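PDB 4OHF: cytosolic IMP-GMP specific 5'-nucleotidase from Legionella pneumophila subsp. pneumophila, which probably hydrolyses nucleoside 5'-monophosphates such as IMP and GMP in a magnesium-dependent reaction, as in the haloacid dehalogenase-like cytosolic nucleotidases II. Local coordinates for residues His197-Lys203 with Leu437-Met443; Lys247-Tyr252 with Tyr306-Leu312; Ala284-Thr288 with Asp315-Arg319. All coordinates share one frame; numbering follows the deposited sequence.

Contact 1: residues His197-Lys203 with Leu437-Met443; sequences HFIRYGK and LLEHSPM
The F198 ring is sandwiched between two aliphatic groups of 437-443. L438 CD2 sits over one face, 3.8 Å from the F198 ring centroid and 7° off its normal; P442 CB covers the opposite face, 3.7 Å from that centroid and 4° off the normal. Both are CH-pi contacts over the centre of the ring. P442 serves a second aromatic group with its next ring carbon: CG lies over a face of Y201, displaced toward the rim and 3.7 Å from that centroid, while M443 CE comes to the Y201 edge. The H197 imidazole turns its edge to the carbonyl oxygen L438 O, and its CE1 meets P442 CD at 3.6 Å. The P442 ring thus meets H197, F198 and Y201 around the end of helix 189-200. The only clear hydrogen bond across the contact runs from K203 NZ to P442 O, at 3.0 Å; the K203 chain, bent at chi2 (66°), brings NZ to this oxygen, and NZ also donates to M14 O. The backbone of 197-203 closes helix 189-200 with a Schellman motif: K203 N bonds to F198 O and G202 N to I199 O, with G202 at positive phi as the C-prime residue before strand 204-208.

Contact 2: residues Lys247-Tyr252 with Tyr306-Leu312; sequences KPRFFY and YGDILRL. With PO4 (phosphate ion), chain H.
The backbones come nearest at two points, P248 CA to Y306 CA at 5.8 Å and Y252 CA to L312 CA at 6.2 Å, and a cis peptide precedes P248. At the first point P248 CB meets Y306 CB at 3.5 Å, and the Y306 ring runs on past the K247 chain, with Y306 CE1 beside K247 CB. The Y306 hydroxyl is hydrogen-bonded to that of Y300. F251 touches both Y306 and L312 through neighbouring ring carbons: its CE1 is 3.9 Å from Y306 CE2, the two ring planes being inclined at 54°, and its CD1 touches the methyl L312 CD1, which also reaches P248 CB.

At the second point the R311 guanidinium lies over a face of Y252, in a cation-pi contact with R311 CZ 3.7 Å from the ring centroid; the two planes are 39° apart rather than parallel. An extended R311 chain carries the group across, and a salt bridge from R311 NH1 to D315 holds its far end. R249 CA backs the opposite face of Y252.

K247 NZ donates to phosphate O4 at 2.8 Å and also bonds to L208 O and Y300 OH, with a weak bond to D23. This is consistent with the motif III lysine of HAD enzymes; T209 OG1 and the backbone N atoms of D25 and N210 also grip the phosphate. Around the contact, F251 packs on L208 of strand 204-208 and meets Y300 of strand 298-302, while I309 turns its side chain to helix 418-426.

Contact 3: residues Ala284-Thr288 with Asp315-Arg319; sequences AKKFT and DCNWR. With PO4 (phosphate ion), chain I.
W318 meets helix 284-290 in two ways, with a polar edge toward T288 and a face toward A284. At the edge, W318 NE1 donates to T288 OG1 at 2.7 Å; the N-H...O angle of 165° and the position of the oxygen in the indole plane make this a nearly straight bond. The threonine hydroxyl passes its own hydrogen to A284 O, 3.0 Å from OG1, approaching from above the carbonyl plane. With OG1 beside its own backbone N (chi1 -57°), T288 can turn the hydroxyl back to the preceding helical turn, so two bonds fix its rotation. A284 O also accepts the helical bond from T288 N.

The face is met by A284 CB, off-centre and 4.2 Å from the centroid of the six-membered ring, with C316 SG over the same face nearer the rim. F287 comes from another direction: its CD1 lies 3.7 Å from W318 CZ2, and the two rings are inclined obliquely at 64°. F287 extends the aromatic packing to F206 and F240, meeting the latter edge-to-face.

Beyond the tryptophan, R319 points its guanidinium edge at a phosphate, with NE bonded to O1 and NH2 to O3, each at 2.8 Å. K313 NZ, R10 NH2 and T320 N of the same chain, and Y113 OH of the second subunit, also bond to this phosphate. The turn 315-319 joins helix 309-315 to strand 319-323, closing a beta-alpha-beta crossover from the neighbouring parallel strand 298-302; W318 thereby packs this unit of the HAD-type core against helix 284-290.

Overall arrangement
Contacts 2 and 3 adjoin, their centres 11 Å apart, and their segments alternate along the chain. F250 O lies 2.8 Å from A284 N, a probable hydrogen bond, and F251 CE2 packs 3.8 Å from W318 CZ3. Contact 1 stands apart: its centre is 27 Å from that of contact 2 and 22 Å from that of contact 3, with about 10 Å between nearest atoms in the latter case. Contact 2 is closest to the metal site of D23, D25 and D303, the K247 side chain being about 5 Å from the magnesium; the W318 side chain of contact 3 is about 13 Å from the magnesium. The R311 side chain is about 10 Å from the bound GMP, which R86, Y87 and Y421 hold.

Contact 1: residues His197-Lys203 with Leu437-Met443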
loop_
_atom_site.group_PDB
_atom_site.type_symbol
_atom_site.label_atom_id
_atom_site.label_comp_id
_atom_site.label_asym_id
_atom_site.label_seq_id
_atom_site.Cartn_x
_atom_site.Cartn_y
_atom_site.Cartn_z
ATOM N N HIS B 197 10.072 40.879 22.274
ATOM C CA HIS B 197 11.215 40.323 22.959
ATOM C C HIS B 197 12.074 39.555 21.955
ATOM O O HIS B 197 13.221 39.914 21.702
ATOM C CB HIS B 197 10.756 39.374 24.058
ATOM C CG HIS B 197 11.853 38.949 24.984
ATOM N ND1 HIS B 197 11.842 37.738 25.644
ATOM C CD2 HIS B 197 12.987 39.583 25.372
ATOM C CE1 HIS B 197 12.925 37.642 26.397
ATOM N NE2 HIS B 197 13.636 38.749 26.251
ATOM N N PHE B 198 11.508 38.498 21.378
ATOM C CA PHE B 198 12.228 37.674 20.408
ATOM C C PHE B 198 12.841 38.439 19.240
ATOM O O PHE B 198 13.981 38.180 18.860
ATOM C CB PHE B 198 11.319 36.568 19.857
ATOM C CG PHE B 198 11.312 35.312 20.685
ATOM C CD1 PHE B 198 11.546 34.077 20.092
ATOM C CD2 PHE B 198 11.079 35.358 22.053
ATOM C CE1 PHE B 198 11.551 32.906 20.851
ATOM C CE2 PHE B 198 11.081 34.190 22.816
ATOM C CZ PHE B 198 11.320 32.966 22.210
ATOM N N ILE B 199 12.091 39.361 18.656
ATOM C CA ILE B 199 12.608 40.120 17.527
ATOM C C ILE B 199 13.821 40.926 17.970
ATOM O O ILE B 199 14.826 41.020 17.265
ATOM C CB ILE B 199 11.547 41.074 16.974
ATOM C CG1 ILE B 199 10.322 40.273 16.540
ATOM C CG2 ILE B 199 12.113 41.849 15.799
ATOM C CD1 ILE B 199 9.106 41.117 16.260
ATOM N N ARG B 200 13.710 41.494 19.161
ATOM C CA ARG B 200 14.764 42.300 19.746
ATOM C C ARG B 200 16.096 41.552 19.710
ATOM O O ARG B 200 17.143 42.161 19.510
ATOM C CB ARG B 200 14.372 42.644 21.179
ATOM C CG ARG B 200 15.111 43.791 21.812
ATOM C CD ARG B 200 14.474 44.097 23.166
ATOM N NE ARG B 200 13.067 44.481 23.012
ATOM C CZ ARG B 200 12.075 44.072 23.801
ATOM N NH1 ARG B 200 10.837 44.488 23.567
ATOM N NH2 ARG B 200 12.313 43.244 24.815
ATOM N N TYR B 201 16.053 40.233 19.885
ATOM C CA TYR B 201 17.255 39.404 19.870
ATOM C C TYR B 201 17.628 38.870 18.489
ATOM O O TYR B 201 18.366 37.890 18.379
ATOM C CB TYR B 201 17.104 38.218 20.822
ATOM C CG TYR B 201 17.332 38.531 22.287
ATOM C CD1 TYR B 201 18.465 38.060 22.952
ATOM C CD2 TYR B 201 16.389 39.259 23.026
ATOM C CE1 TYR B 201 18.652 38.298 24.323
ATOM C CE2 TYR B 201 16.563 39.505 24.392
ATOM C CZ TYR B 201 17.696 39.020 25.034
ATOM O OH TYR B 201 17.864 39.248 26.381
ATOM N N GLY B 202 17.111 39.494 17.436
ATOM C CA GLY B 202 17.453 39.059 16.091
ATOM C C GLY B 202 16.651 37.913 15.508
ATOM O O GLY B 202 16.993 37.370 14.463
ATOM N N LYS B 203 15.576 37.542 16.183
ATOM C CA LYS B 203 14.723 36.459 15.719
ATOM C C LYS B 203 13.774 36.970 14.634
ATOM O O LYS B 203 13.266 38.081 14.722
ATOM C CB LYS B 203 13.901 35.930 16.883
ATOM C CG LYS B 203 14.063 34.466 17.166
ATOM C CD LYS B 203 15.460 34.141 17.638
ATOM C CE LYS B 203 15.533 32.714 18.137
ATOM N NZ LYS B 203 16.942 32.338 18.411
ATOM N N LEU B 437 6.032 30.165 25.745
ATOM C CA LEU B 437 7.324 30.092 25.092
ATOM C C LEU B 437 7.977 31.472 24.967
ATOM O O LEU B 437 9.136 31.646 25.345
ATOM C CB LEU B 437 7.190 29.462 23.704
ATOM C CG LEU B 437 8.464 29.493 22.857
ATOM C CD1 LEU B 437 9.562 28.718 23.563
ATOM C CD2 LEU B 437 8.186 28.908 21.486
ATOM N N LEU B 438 7.238 32.454 24.458
ATOM C CA LEU B 438 7.815 33.780 24.248
ATOM C C LEU B 438 8.283 34.482 25.512
ATOM O O LEU B 438 8.938 35.517 25.443
ATOM C CB LEU B 438 6.832 34.672 23.489
ATOM C CG LEU B 438 6.372 34.146 22.126
ATOM C CD1 LEU B 438 5.341 35.092 21.545
ATOM C CD2 LEU B 438 7.555 34.009 21.195
ATOM N N GLU B 439 7.962 33.911 26.664
ATOM C CA GLU B 439 8.347 34.493 27.943
ATOM C C GLU B 439 9.724 33.954 28.356
ATOM O O GLU B 439 10.326 34.403 29.326
ATOM C CB GLU B 439 7.312 34.119 29.001
ATOM C CG GLU B 439 7.021 35.217 29.982
ATOM C CD GLU B 439 6.173 36.308 29.365
ATOM O OE1 GLU B 439 4.935 36.132 29.298
ATOM O OE2 GLU B 439 6.745 37.333 28.935
ATOM N N HIS B 440 10.189 32.948 27.628
ATOM C CA HIS B 440 11.493 32.351 27.869
ATOM C C HIS B 440 12.535 33.127 27.082
ATOM O O HIS B 440 12.214 33.972 26.246
ATOM C CB HIS B 440 11.510 30.895 27.413
ATOM C CG HIS B 440 10.794 29.970 28.340
ATOM N ND1 HIS B 440 9.438 30.048 28.571
ATOM C CD2 HIS B 440 11.249 28.958 29.117
ATOM C CE1 HIS B 440 9.090 29.124 29.450
ATOM N NE2 HIS B 440 10.170 28.448 29.798
ATOM N N SER B 441 13.792 32.821 27.351
ATOM C CA SER B 441 14.898 33.475 26.668
ATOM C C SER B 441 14.994 32.993 25.227
ATOM O O SER B 441 15.041 31.795 24.970
ATOM C CB SER B 441 16.202 33.156 27.390
ATOM O OG SER B 441 17.312 33.588 26.631
ATOM N N PRO B 442 15.020 33.918 24.265
ATOM C CA PRO B 442 15.122 33.478 22.875
ATOM C C PRO B 442 16.461 32.800 22.579
ATOM O O PRO B 442 16.807 32.606 21.422
ATOM C CB PRO B 442 14.931 34.771 22.087
ATOM C CG PRO B 442 15.428 35.814 23.027
ATOM C CD PRO B 442 14.870 35.380 24.345
ATOM N N MET B 443 17.201 32.446 23.633
ATOM C CA MET B 443 18.504 31.772 23.502
ATOM C C MET B 443 18.486 30.434 24.256
ATOM O O MET B 443 19.437 29.646 24.182
ATOM C CB MET B 443 19.640 32.647 24.074
ATOM C CG MET B 443 19.852 34.019 23.399
ATOM S SD MET B 443 20.241 33.954 21.627
ATOM C CE MET B 443 19.818 35.648 21.077
#

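Contact 2: residues Lys247-Tyr252 with Tyr306-Leu312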
loop_
_atom_site.group_PDB
_atom_site.type_symbol
_atom_site.label_atom_id
_atom_site.label_comp_id
_atom_site.label_asym_id
_atom_site.label_seq_id
_atom_site.Cartn_x
_atom_site.Cartn_y
_atom_site.Cartn_z
ATOM N N LYS B 247 -1.867 23.880 4.709
ATOM C CA LYS B 247 -1.131 22.895 5.484
ATOM C C LYS B 247 -2.070 21.682 5.579
ATOM O O LYS B 247 -3.294 21.825 5.527
ATOM C CB LYS B 247 -0.836 23.445 6.880
ATOM C CG LYS B 247 0.130 24.613 6.901
ATOM C CD LYS B 247 0.193 25.275 8.287
ATOM C CE LYS B 247 -1.148 25.947 8.634
ATOM N NZ LYS B 247 -1.152 26.616 9.966
ATOM N N PRO B 248 -1.520 20.480 5.761
ATOM C CA PRO B 248 -0.103 20.150 5.895
ATOM C C PRO B 248 0.673 20.150 4.586
ATOM O O PRO B 248 1.911 20.228 4.590
ATOM C CB PRO B 248 -0.143 18.765 6.522
ATOM C CG PRO B 248 -1.342 18.165 5.851
ATOM C CD PRO B 248 -2.360 19.284 5.927
ATOM N N ARG B 249 -0.041 20.055 3.469
ATOM C CA ARG B 249 0.615 20.006 2.165
ATOM C C ARG B 249 1.651 21.093 1.958
ATOM O O ARG B 249 2.611 20.895 1.210
ATOM C CB ARG B 249 -0.419 20.016 1.032
ATOM C CG ARG B 249 -1.051 18.653 0.806
ATOM C CD ARG B 249 -1.781 18.565 -0.522
ATOM N NE ARG B 249 -3.012 19.332 -0.515
ATOM C CZ ARG B 249 -3.928 19.285 -1.476
ATOM N NH1 ARG B 249 -5.028 20.028 -1.368
ATOM N NH2 ARG B 249 -3.749 18.503 -2.536
ATOM N N PHE B 250 1.482 22.239 2.608
ATOM C CA PHE B 250 2.475 23.297 2.469
ATOM C C PHE B 250 3.866 22.761 2.856
ATOM O O PHE B 250 4.877 23.107 2.247
ATOM C CB PHE B 250 2.160 24.473 3.383
ATOM C CG PHE B 250 3.267 25.506 3.448
ATOM C CD1 PHE B 250 3.232 26.650 2.641
ATOM C CD2 PHE B 250 4.357 25.326 4.297
ATOM C CE1 PHE B 250 4.261 27.596 2.680
ATOM C CE2 PHE B 250 5.385 26.256 4.343
ATOM C CZ PHE B 250 5.336 27.400 3.526
ATOM N N PHE B 251 3.904 21.929 3.888
ATOM C CA PHE B 251 5.146 21.368 4.384
ATOM C C PHE B 251 5.805 20.334 3.473
ATOM O O PHE B 251 7.018 20.325 3.340
ATOM C CB PHE B 251 4.913 20.739 5.761
ATOM C CG PHE B 251 4.481 21.715 6.804
ATOM C CD1 PHE B 251 3.188 21.684 7.315
ATOM C CD2 PHE B 251 5.362 22.682 7.269
ATOM C CE1 PHE B 251 2.779 22.605 8.276
ATOM C CE2 PHE B 251 4.969 23.605 8.224
ATOM C CZ PHE B 251 3.671 23.566 8.732
ATOM N N TYR B 252 5.016 19.472 2.839
ATOM C CA TYR B 252 5.606 18.430 2.005
ATOM C C TYR B 252 5.296 18.454 0.516
ATOM O O TYR B 252 5.974 17.783 -0.265
ATOM C CB TYR B 252 5.233 17.047 2.562
ATOM C CG TYR B 252 3.744 16.796 2.652
ATOM C CD1 TYR B 252 3.086 16.812 3.888
ATOM C CD2 TYR B 252 2.996 16.524 1.511
ATOM C CE1 TYR B 252 1.720 16.556 3.983
ATOM C CE2 TYR B 252 1.621 16.267 1.592
ATOM C CZ TYR B 252 0.995 16.285 2.836
ATOM O OH TYR B 252 -0.352 16.037 2.929
ATOM N N TYR B 306 -0.936 17.689 12.298
ATOM C CA TYR B 306 -1.365 17.548 10.899
ATOM C C TYR B 306 -1.431 16.105 10.404
ATOM O O TYR B 306 -0.599 15.675 9.600
ATOM C CB TYR B 306 -0.433 18.356 9.979
ATOM C CG TYR B 306 -0.643 19.846 10.084
ATOM C CD1 TYR B 306 -1.779 20.439 9.539
ATOM C CD2 TYR B 306 0.247 20.652 10.800
ATOM C CE1 TYR B 306 -2.037 21.794 9.708
ATOM C CE2 TYR B 306 -0.003 22.018 10.980
ATOM C CZ TYR B 306 -1.154 22.575 10.428
ATOM O OH TYR B 306 -1.455 23.904 10.611
ATOM N N GLY B 307 -2.421 15.362 10.880
ATOM C CA GLY B 307 -2.566 13.989 10.451
ATOM C C GLY B 307 -1.313 13.151 10.606
ATOM O O GLY B 307 -0.832 12.957 11.726
ATOM N N ASP B 308 -0.774 12.665 9.486
ATOM C CA ASP B 308 0.414 11.812 9.510
ATOM C C ASP B 308 1.714 12.525 9.864
ATOM O O ASP B 308 2.251 13.305 9.076
ATOM C CB ASP B 308 0.583 11.096 8.171
ATOM C CG ASP B 308 1.754 10.126 8.176
ATOM O OD1 ASP B 308 1.833 9.292 9.106
ATOM O OD2 ASP B 308 2.592 10.191 7.251
ATOM N N ILE B 309 2.218 12.214 11.056
ATOM C CA ILE B 309 3.438 12.806 11.581
ATOM C C ILE B 309 4.671 12.372 10.794
ATOM O O ILE B 309 5.609 13.142 10.617
ATOM C CB ILE B 309 3.622 12.418 13.071
ATOM C CG1 ILE B 309 2.324 12.688 13.843
ATOM C CG2 ILE B 309 4.767 13.203 13.682
ATOM C CD1 ILE B 309 2.390 12.345 15.325
ATOM N N LEU B 310 4.659 11.136 10.316
ATOM C CA LEU B 310 5.780 10.587 9.560
ATOM C C LEU B 310 5.997 11.267 8.208
ATOM O O LEU B 310 7.080 11.795 7.936
ATOM C CB LEU B 310 5.579 9.074 9.372
ATOM C CG LEU B 310 6.632 8.210 8.653
ATOM C CD1 LEU B 310 6.389 8.236 7.134
ATOM C CD2 LEU B 310 8.049 8.687 9.015
ATOM N N ARG B 311 4.972 11.249 7.361
ATOM C CA ARG B 311 5.068 11.866 6.043
ATOM C C ARG B 311 5.488 13.327 6.138
ATOM O O ARG B 311 6.182 13.838 5.262
ATOM C CB ARG B 311 3.724 11.753 5.317
ATOM C CG ARG B 311 3.619 12.572 4.049
ATOM C CD ARG B 311 2.361 12.197 3.277
ATOM N NE ARG B 311 2.208 12.940 2.024
ATOM C CZ ARG B 311 3.208 13.262 1.207
ATOM N NH1 ARG B 311 4.458 12.922 1.500
ATOM N NH2 ARG B 311 2.960 13.908 0.078
ATOM N N LEU B 312 5.079 13.988 7.217
ATOM C CA LEU B 312 5.400 15.391 7.427
ATOM C C LEU B 312 6.824 15.627 7.940
ATOM O O LEU B 312 7.534 16.484 7.422
ATOM C CB LEU B 312 4.386 16.007 8.385
ATOM C CG LEU B 312 4.295 17.533 8.397
ATOM C CD1 LEU B 312 3.001 17.936 9.082
ATOM C CD2 LEU B 312 5.504 18.134 9.100
HETATM P P PO4 H . -4.501 28.628 10.875
HETATM O O1 PO4 H . -5.835 28.771 10.233
HETATM O O2 PO4 H . -4.624 27.866 12.134
HETATM O O3 PO4 H . -3.946 29.978 11.170
HETATM O O4 PO4 H . -3.593 27.892 9.960
#

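Contact 3: residues Ala284-Thr288 with Asp315-Arg319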
loop_
_atom_site.group_PDB
_atom_site.type_symbol
_atom_site.label_atom_id
_atom_site.label_comp_id
_atom_site.label_asym_id
_atom_site.label_seq_id
_atom_site.Cartn_x
_atom_site.Cartn_y
_atom_site.Cartn_z
ATOM N N ALA B 284 7.156 24.695 1.933
ATOM C CA ALA B 284 8.331 24.822 2.797
ATOM C C ALA B 284 9.657 24.751 2.068
ATOM O O ALA B 284 10.573 25.515 2.364
ATOM C CB ALA B 284 8.298 23.760 3.873
ATOM N N LYS B 285 9.760 23.817 1.132
ATOM C CA LYS B 285 10.979 23.635 0.362
ATOM C C LYS B 285 11.480 24.964 -0.210
ATOM O O LYS B 285 12.595 25.402 0.091
ATOM C CB LYS B 285 10.717 22.637 -0.768
ATOM C CG LYS B 285 11.870 22.440 -1.743
ATOM C CD LYS B 285 13.004 21.631 -1.150
ATOM C CE LYS B 285 13.480 20.542 -2.128
ATOM N NZ LYS B 285 13.802 21.070 -3.488
ATOM N N LYS B 286 10.648 25.612 -1.021
ATOM C CA LYS B 286 11.040 26.879 -1.624
ATOM C C LYS B 286 11.313 27.980 -0.608
ATOM O O LYS B 286 12.243 28.763 -0.778
ATOM C CB LYS B 286 9.976 27.350 -2.621
ATOM C CG LYS B 286 10.278 28.705 -3.234
ATOM C CD LYS B 286 9.552 28.871 -4.555
ATOM C CE LYS B 286 9.473 30.331 -4.968
ATOM N NZ LYS B 286 10.812 30.957 -5.200
ATOM N N PHE B 287 10.503 28.029 0.446
ATOM C CA PHE B 287 10.642 29.044 1.487
ATOM C C PHE B 287 12.002 28.960 2.147
ATOM O O PHE B 287 12.693 29.964 2.324
ATOM C CB PHE B 287 9.536 28.863 2.541
ATOM C CG PHE B 287 9.597 29.853 3.672
ATOM C CD1 PHE B 287 10.405 29.620 4.783
ATOM C CD2 PHE B 287 8.837 31.025 3.631
ATOM C CE1 PHE B 287 10.458 30.536 5.842
ATOM C CE2 PHE B 287 8.879 31.952 4.681
ATOM C CZ PHE B 287 9.692 31.702 5.787
ATOM N N THR B 288 12.380 27.745 2.511
ATOM C CA THR B 288 13.652 27.499 3.166
ATOM C C THR B 288 14.836 27.808 2.245
ATOM O O THR B 288 15.863 28.348 2.685
ATOM C CB THR B 288 13.720 26.036 3.646
ATOM O OG1 THR B 288 12.615 25.778 4.524
ATOM C CG2 THR B 288 15.034 25.767 4.385
ATOM N N ASP B 315 9.475 14.683 4.949
ATOM C CA ASP B 315 9.741 15.549 3.809
ATOM C C ASP B 315 9.922 17.012 4.152
ATOM O O ASP B 315 10.047 17.838 3.253
ATOM C CB ASP B 315 8.608 15.437 2.792
ATOM C CG ASP B 315 8.366 14.018 2.340
ATOM O OD1 ASP B 315 7.271 13.761 1.793
ATOM O OD2 ASP B 315 9.268 13.170 2.525
ATOM N N CYS B 316 9.923 17.358 5.433
ATOM C CA CYS B 316 10.081 18.756 5.780
ATOM C C CYS B 316 11.460 19.064 6.340
ATOM O O CYS B 316 12.307 19.620 5.633
ATOM C CB CYS B 316 9.009 19.187 6.770
ATOM S SG CYS B 316 8.939 20.971 6.972
ATOM N N ASN B 317 11.667 18.713 7.603
ATOM C CA ASN B 317 12.929 18.905 8.330
ATOM C C ASN B 317 13.022 20.174 9.180
ATOM O O ASN B 317 14.079 20.493 9.735
ATOM C CB ASN B 317 14.165 18.754 7.405
ATOM C CG ASN B 317 14.644 20.068 6.807
ATOM O OD1 ASN B 317 15.737 20.134 6.242
ATOM N ND2 ASN B 317 13.834 21.113 6.913
ATOM N N TRP B 318 11.897 20.877 9.289
ATOM C CA TRP B 318 11.790 22.074 10.127
ATOM C C TRP B 318 11.551 21.576 11.552
ATOM O O TRP B 318 10.962 20.512 11.754
ATOM C CB TRP B 318 10.550 22.892 9.754
ATOM C CG TRP B 318 10.632 23.777 8.556
ATOM C CD1 TRP B 318 11.626 23.828 7.619
ATOM C CD2 TRP B 318 9.657 24.749 8.165
ATOM N NE1 TRP B 318 11.325 24.773 6.669
ATOM C CE2 TRP B 318 10.122 25.354 6.981
ATOM C CE3 TRP B 318 8.434 25.165 8.704
ATOM C CZ2 TRP B 318 9.406 26.358 6.322
ATOM C CZ3 TRP B 318 7.723 26.161 8.050
ATOM C CH2 TRP B 318 8.213 26.746 6.869
ATOM N N ARG B 319 11.983 22.339 12.544
ATOM C CA ARG B 319 11.710 21.933 13.908
ATOM C C ARG B 319 10.239 22.274 14.149
ATOM O O ARG B 319 9.772 23.355 13.777
ATOM C CB ARG B 319 12.602 22.697 14.886
ATOM C CG ARG B 319 14.091 22.520 14.609
ATOM C CD ARG B 319 14.446 21.062 14.447
ATOM N NE ARG B 319 14.127 20.303 15.650
ATOM C CZ ARG B 319 14.820 20.362 16.782
ATOM N NH1 ARG B 319 15.886 21.149 16.861
ATOM N NH2 ARG B 319 14.437 19.645 17.839
HETATM P P PO4 I . 11.453 18.071 16.098
HETATM O O1 PO4 I . 11.414 19.535 15.853
HETATM O O2 PO4 I . 10.166 17.634 16.694
HETATM O O3 PO4 I . 12.562 17.756 17.030
HETATM O O4 PO4 I . 11.671 17.354 14.820
#